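Local structure of esterase (Rhizomucor miehei CAU432, 4WY8) at residues L68-P73 with K149-D154; D137-V142 with L182-G187. The protein catalyses the hydrolysis of carboxylic esters and is a fungal carboxylesterase of the alpha/beta hydrolase fold. All coordinates share one frame; numbering follows the deposited sequence.

Contact 1 (L68-P73 with K149-D154); sequences LTITRP and KSINVD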
loop_
_atom_site.group_PDB
_atom_site.type_symbol
_atom_site.label_atom_id
_atom_site.label_comp_id
_atom_site.label_asym_id
_atom_site.label_seq_id
_atom_site.Cartn_x
_atom_site.Cartn_y
_atom_site.Cartn_z
ATOM N N LEU A 68 -0.539 -30.088 6.028
ATOM C CA LEU A 68 -0.199 -28.735 6.445
ATOM C C LEU A 68 1.303 -28.595 6.630
ATOM O O LEU A 68 1.951 -29.505 7.161
ATOM C CB LEU A 68 -0.892 -28.391 7.762
ATOM C CG LEU A 68 -2.398 -28.656 7.816
ATOM C CD1 LEU A 68 -2.924 -28.286 9.199
ATOM C CD2 LEU A 68 -3.156 -27.913 6.735
ATOM N N THR A 69 1.862 -27.481 6.160
ATOM C CA THR A 69 3.246 -27.105 6.468
ATOM C C THR A 69 3.206 -25.852 7.344
ATOM O O THR A 69 2.736 -24.803 6.916
ATOM C CB THR A 69 4.068 -26.857 5.171
ATOM O OG1 THR A 69 3.949 -27.997 4.317
ATOM C CG2 THR A 69 5.516 -26.651 5.469
ATOM N N ILE A 70 3.668 -25.962 8.582
ATOM C CA ILE A 70 3.592 -24.856 9.516
ATOM C C ILE A 70 4.961 -24.267 9.793
ATOM O O ILE A 70 5.852 -24.957 10.304
ATOM C CB ILE A 70 2.970 -25.298 10.838
ATOM C CG1 ILE A 70 1.668 -26.053 10.567
ATOM C CG2 ILE A 70 2.766 -24.092 11.759
ATOM C CD1 ILE A 70 1.079 -26.700 11.788
ATOM N N THR A 71 5.134 -22.980 9.496
ATOM C CA THR A 71 6.422 -22.341 9.768
ATOM C C THR A 71 6.268 -21.277 10.858
ATOM O O THR A 71 5.250 -20.599 10.913
ATOM C CB THR A 71 7.028 -21.711 8.471
ATOM O OG1 THR A 71 6.035 -20.927 7.820
ATOM C CG2 THR A 71 7.493 -22.795 7.491
ATOM N N ARG A 72 7.246 -21.156 11.755
ATOM C CA ARG A 72 7.226 -20.068 12.739
ATOM C C ARG A 72 8.627 -19.518 12.987
ATOM O O ARG A 72 9.603 -20.189 12.677
ATOM C CB ARG A 72 6.545 -20.522 14.053
ATOM C CG ARG A 72 6.676 -21.954 14.408
ATOM C CD ARG A 72 5.612 -22.419 15.435
ATOM N NE ARG A 72 5.736 -21.743 16.721
ATOM C CZ ARG A 72 4.710 -21.383 17.487
ATOM N NH1 ARG A 72 4.935 -20.776 18.650
ATOM N NH2 ARG A 72 3.459 -21.625 17.095
ATOM N N PRO A 73 8.731 -18.297 13.553
ATOM C CA PRO A 73 10.082 -17.790 13.814
ATOM C C PRO A 73 10.782 -18.681 14.837
ATOM O O PRO A 73 10.091 -19.347 15.620
ATOM C CB PRO A 73 9.846 -16.381 14.386
ATOM C CG PRO A 73 8.410 -16.040 14.077
ATOM C CD PRO A 73 7.691 -17.360 14.017
ATOM N N LYS A 149 -4.392 -24.826 20.510
ATOM C CA LYS A 149 -3.457 -25.060 21.607
ATOM C C LYS A 149 -2.386 -26.036 21.219
ATOM O O LYS A 149 -1.218 -25.833 21.549
ATOM C CB LYS A 149 -4.134 -25.618 22.866
ATOM C CG LYS A 149 -4.576 -24.598 23.890
ATOM C CD LYS A 149 -4.979 -25.325 25.177
ATOM C CE LYS A 149 -5.192 -24.357 26.339
ATOM N NZ LYS A 149 -5.895 -25.022 27.474
ATOM N N SER A 150 -2.770 -27.076 20.487
ATOM C CA SER A 150 -1.793 -28.083 20.092
ATOM C C SER A 150 -0.680 -27.529 19.206
ATOM O O SER A 150 0.423 -28.051 19.215
ATOM C CB SER A 150 -2.490 -29.222 19.360
ATOM O OG SER A 150 -2.679 -28.876 17.997
ATOM N N ILE A 151 -0.951 -26.485 18.431
ATOM C CA ILE A 151 0.133 -25.925 17.614
ATOM C C ILE A 151 0.548 -24.530 18.074
ATOM O O ILE A 151 1.166 -23.795 17.315
ATOM C CB ILE A 151 -0.252 -25.878 16.106
ATOM C CG1 ILE A 151 -1.500 -25.011 15.875
ATOM C CG2 ILE A 151 -0.482 -27.276 15.573
ATOM C CD1 ILE A 151 -1.767 -24.710 14.397
ATOM N N ASN A 152 0.220 -24.180 19.321
ATOM C CA ASN A 152 0.572 -22.880 19.901
ATOM C C ASN A 152 0.249 -21.660 19.039
ATOM O O ASN A 152 1.093 -20.781 18.871
ATOM C CB ASN A 152 2.066 -22.846 20.252
ATOM C CG ASN A 152 2.362 -23.437 21.624
ATOM O OD1 ASN A 152 1.643 -23.175 22.590
ATOM N ND2 ASN A 152 3.415 -24.239 21.715
ATOM N N VAL A 153 -0.983 -21.592 18.543
ATOM C CA VAL A 153 -1.490 -20.403 17.874
ATOM C C VAL A 153 -2.770 -19.916 18.557
ATOM O O VAL A 153 -3.428 -20.670 19.279
ATOM C CB VAL A 153 -1.758 -20.657 16.364
ATOM C CG1 VAL A 153 -0.522 -21.225 15.687
ATOM C CG2 VAL A 153 -2.951 -21.574 16.175
ATOM N N ASP A 154 -3.087 -18.645 18.354
ATOM C CA ASP A 154 -4.285 -18.009 18.912
ATOM C C ASP A 154 -5.388 -17.885 17.884
ATOM O O ASP A 154 -5.350 -17.015 17.017
ATOM C CB ASP A 154 -3.938 -16.641 19.476
ATOM C CG ASP A 154 -5.147 -15.879 19.983
ATOM O OD1 ASP A 154 -6.290 -16.395 19.967
ATOM O OD2 ASP A 154 -4.936 -14.725 20.414
#
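R72 reaches from strand 65-73 to the turn that follows helix 145-150, and its guanidinium takes hold of a backbone carbonyl there. NH2 of R72 donates to O of N152 over 3.1 Å, with the N-H pointing straight at the oxygen. The acceptor lies in the guanidinium plane, at its edge, whereas seen from the peptide the donor stands well above the carbonyl plane, 59° out of it. O of I151 is also near this nitrogen, but the angle is too poor for a bond. The long side chain suits the place because it must span two backbones whose CA atoms, at R72 and V153, are 10.1 Å apart; a bend at chi3 (-63°) turns its end. NH1 of R72 is bonded in turn to the carbonyls of Q79 and T76, which helps to fix the rotation of the group. Beside it passes CB of N152, 3.7 Å from NH2 of R72, with the amide plane inclined to the guanidinium.

Two residues back along the strand the contact is apolar. CD1 of I70 meets CG2 of I151 at 4.1 Å, the two side chains crossing at about a right angle. Both isoleucines are buried, where branched aliphatic groups suit the gap between strand and helix end. I151 holds CG1 between its backbone N and carbonyl carbon (chi1 60°), while CG2, the branch that touches, lies anti to the carbonyl carbon.

N152 has positive phi and is the C-prime residue of a Schellman motif: its N bonds to O of K149, and N of V153 to O of A148. R72 thus binds a carbonyl of the turn that ends the helix. I151 and V153 also pack on strand 114-118, and strand 65-73 runs between that strand and 51-59, antiparallel to both, so the contact fastens the helix end to this part of the sheet.

Contact 2 (D137-V142 with L182-G187); sequences DAVVWV and LNIIKG
V139 and V140, consecutive residues of helix 130-143, pack against three aliphatic side chains of the loop that leads into strand 188-191. The interaction across the contact is wholly apolar. V139 supplies the inner half: its CG1 lies 3.8 Å from CD1 of I184 and 3.8 Å from CG1 of I185, so a single methyl meets two neighbouring isoleucines. That methyl is anti to the backbone N (chi1 174°), and the side chains of V139 and I185 cross at about a right angle. A compact beta-branched valine suits a helix face that lies so close to a loop, the CA atoms of V140 and I184 being only 7.6 Å apart.

I184 places CG1 between its backbone N and carbonyl carbon (chi1 59°), and the extended chain beyond carries CD1 to the helix backbone, 4.0 Å from CA of V140. Farther out, CG2 of V140 lies 4.2 Å from CD1 of I184 and 4.3 Å from CD1 of L182. Here the contact is partly exposed, and the longer leucine and isoleucine reach across to the helix.

Between the two segments there is no polar bond; each has bonds of its own. In the helix W141 N bonds to D137 O and V142 N to A138 O, while the D137 carboxylate forms a salt bridge with R60. In the loop, NZ of K186 donates to O of N183 at 2.8 Å, so the lysine side chain folds back and bridges the loop across I184 and I185.

The inner residues join a larger core: V139 also rests on V85 and F87 of strand 83-87, and both V139 and I185 touch V173 of helix 165-179. Helices packed on a largely parallel sheet, with a loop from one of them returning to the next strand, are characteristic of the alpha/beta hydrolase fold, and this contact is part of that layered packing.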
loop_
_atom_site.group_PDB
_atom_site.type_symbol
_atom_site.label_atom_id
_atom_site.label_comp_id
_atom_site.label_asym_id
_atom_site.label_seq_id
_atom_site.Cartn_x
_atom_site.Cartn_y
_atom_site.Cartn_z
ATOM N N ASP A 137 -11.697 -26.895 5.344
ATOM C CA ASP A 137 -11.451 -27.852 6.419
ATOM C C ASP A 137 -10.209 -27.502 7.250
ATOM O O ASP A 137 -10.179 -27.710 8.472
ATOM C CB ASP A 137 -11.285 -29.259 5.855
ATOM C CG ASP A 137 -12.612 -29.945 5.575
ATOM O OD1 ASP A 137 -13.669 -29.434 6.017
ATOM O OD2 ASP A 137 -12.587 -31.015 4.920
ATOM N N ALA A 138 -9.171 -27.008 6.586
ATOM C CA ALA A 138 -7.955 -26.586 7.289
ATOM C C ALA A 138 -8.193 -25.383 8.210
ATOM O O ALA A 138 -7.745 -25.373 9.358
ATOM C CB ALA A 138 -6.869 -26.269 6.295
ATOM N N VAL A 139 -8.888 -24.365 7.710
ATOM C CA VAL A 139 -9.237 -23.216 8.551
ATOM C C VAL A 139 -10.091 -23.642 9.751
ATOM O O VAL A 139 -9.835 -23.237 10.891
ATOM C CB VAL A 139 -9.995 -22.135 7.753
ATOM C CG1 VAL A 139 -10.487 -21.014 8.679
ATOM C CG2 VAL A 139 -9.117 -21.571 6.632
ATOM N N VAL A 140 -11.099 -24.474 9.493
ATOM C CA VAL A 140 -11.975 -24.982 10.552
ATOM C C VAL A 140 -11.175 -25.740 11.596
ATOM O O VAL A 140 -11.423 -25.607 12.795
ATOM C CB VAL A 140 -13.085 -25.905 9.978
ATOM C CG1 VAL A 140 -13.818 -26.652 11.098
ATOM C CG2 VAL A 140 -14.050 -25.107 9.134
ATOM N N TRP A 141 -10.204 -26.522 11.137
ATOM C CA TRP A 141 -9.327 -27.259 12.040
ATOM C C TRP A 141 -8.495 -26.301 12.909
ATOM O O TRP A 141 -8.432 -26.467 14.124
ATOM C CB TRP A 141 -8.424 -28.199 11.254
ATOM C CG TRP A 141 -7.662 -29.174 12.123
ATOM C CD1 TRP A 141 -8.038 -30.443 12.443
ATOM C CD2 TRP A 141 -6.395 -28.955 12.771
ATOM N NE1 TRP A 141 -7.101 -31.020 13.259
ATOM C CE2 TRP A 141 -6.082 -30.134 13.476
ATOM C CE3 TRP A 141 -5.505 -27.874 12.835
ATOM C CZ2 TRP A 141 -4.905 -30.271 14.226
ATOM C CZ3 TRP A 141 -4.341 -28.010 13.583
ATOM C CH2 TRP A 141 -4.055 -29.199 14.270
ATOM N N VAL A 142 -7.870 -25.302 12.288
ATOM C CA VAL A 142 -7.045 -24.345 13.029
ATOM C C VAL A 142 -7.854 -23.519 14.040
ATOM O O VAL A 142 -7.374 -23.249 15.150
ATOM C CB VAL A 142 -6.275 -23.369 12.069
ATOM C CG1 VAL A 142 -5.517 -22.293 12.863
ATOM C CG2 VAL A 142 -5.302 -24.133 11.174
ATOM N N LEU A 182 -20.042 -19.406 10.469
ATOM C CA LEU A 182 -18.809 -19.351 11.251
ATOM C C LEU A 182 -18.208 -17.939 11.304
ATOM O O LEU A 182 -18.224 -17.195 10.317
ATOM C CB LEU A 182 -17.798 -20.317 10.675
ATOM C CG LEU A 182 -18.430 -21.677 10.433
ATOM C CD1 LEU A 182 -17.432 -22.610 9.810
ATOM C CD2 LEU A 182 -18.917 -22.217 11.755
ATOM N N ASN A 183 -17.724 -17.549 12.475
ATOM C CA ASN A 183 -17.061 -16.267 12.617
ATOM C C ASN A 183 -15.619 -16.491 13.021
ATOM O O ASN A 183 -15.099 -15.837 13.931
ATOM C CB ASN A 183 -17.774 -15.399 13.644
ATOM C CG ASN A 183 -19.238 -15.179 13.304
ATOM O OD1 ASN A 183 -19.565 -14.445 12.361
ATOM N ND2 ASN A 183 -20.133 -15.784 14.092
ATOM N N ILE A 184 -14.960 -17.389 12.308
ATOM C CA ILE A 184 -13.649 -17.846 12.721
ATOM C C ILE A 184 -12.498 -17.221 11.936
ATOM O O ILE A 184 -11.347 -17.366 12.330
ATOM C CB ILE A 184 -13.543 -19.366 12.591
ATOM C CG1 ILE A 184 -13.794 -19.796 11.140
ATOM C CG2 ILE A 184 -14.507 -20.045 13.563
ATOM C CD1 ILE A 184 -13.609 -21.321 10.908
ATOM N N ILE A 185 -12.804 -16.513 10.850
ATOM C CA ILE A 185 -11.787 -15.815 10.061
ATOM C C ILE A 185 -11.843 -14.319 10.332
ATOM O O ILE A 185 -12.880 -13.696 10.114
ATOM C CB ILE A 185 -11.978 -16.056 8.532
ATOM C CG1 ILE A 185 -11.937 -17.548 8.194
ATOM C CG2 ILE A 185 -10.912 -15.337 7.734
ATOM C CD1 ILE A 185 -12.296 -17.831 6.748
ATOM N N LYS A 186 -10.741 -13.739 10.813
ATOM C CA LYS A 186 -10.723 -12.330 11.192
ATOM C C LYS A 186 -10.219 -11.365 10.142
ATOM O O LYS A 186 -10.263 -10.135 10.336
ATOM C CB LYS A 186 -9.871 -12.139 12.463
ATOM C CG LYS A 186 -10.181 -13.135 13.568
ATOM C CD LYS A 186 -11.656 -13.039 13.986
ATOM C CE LYS A 186 -11.990 -14.098 15.047
ATOM N NZ LYS A 186 -13.451 -14.133 15.376
ATOM N N GLY A 187 -9.684 -11.892 9.052
ATOM C CA GLY A 187 -9.128 -11.034 8.021
ATOM C C GLY A 187 -8.802 -11.858 6.801
ATOM O O GLY A 187 -8.488 -13.050 6.901
#

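Overall arrangement
The centres of contact 1 and contact 2 lie about 14 Å apart, on the same side of the chain's centre, and the two touch directly. CH2 of W141 packs on OG of S150 at 4.0 Å, and A138 and V142 lie against L68 and V153. Along the chain the segments alternate, in the order 68-73, 137-142, 149-154, 182-187, with helices 130-143 and 145-150 in succession. This helical pair thereby links the antiparallel part of the mixed sheet, at contact 1, with the loop before the parallel strand 188-191, at contact 2. The probable nucleophile elbow at S164 falls between 149-154 and 182-187 along the chain; both contacts are structural packing of the alpha/beta hydrolase fold.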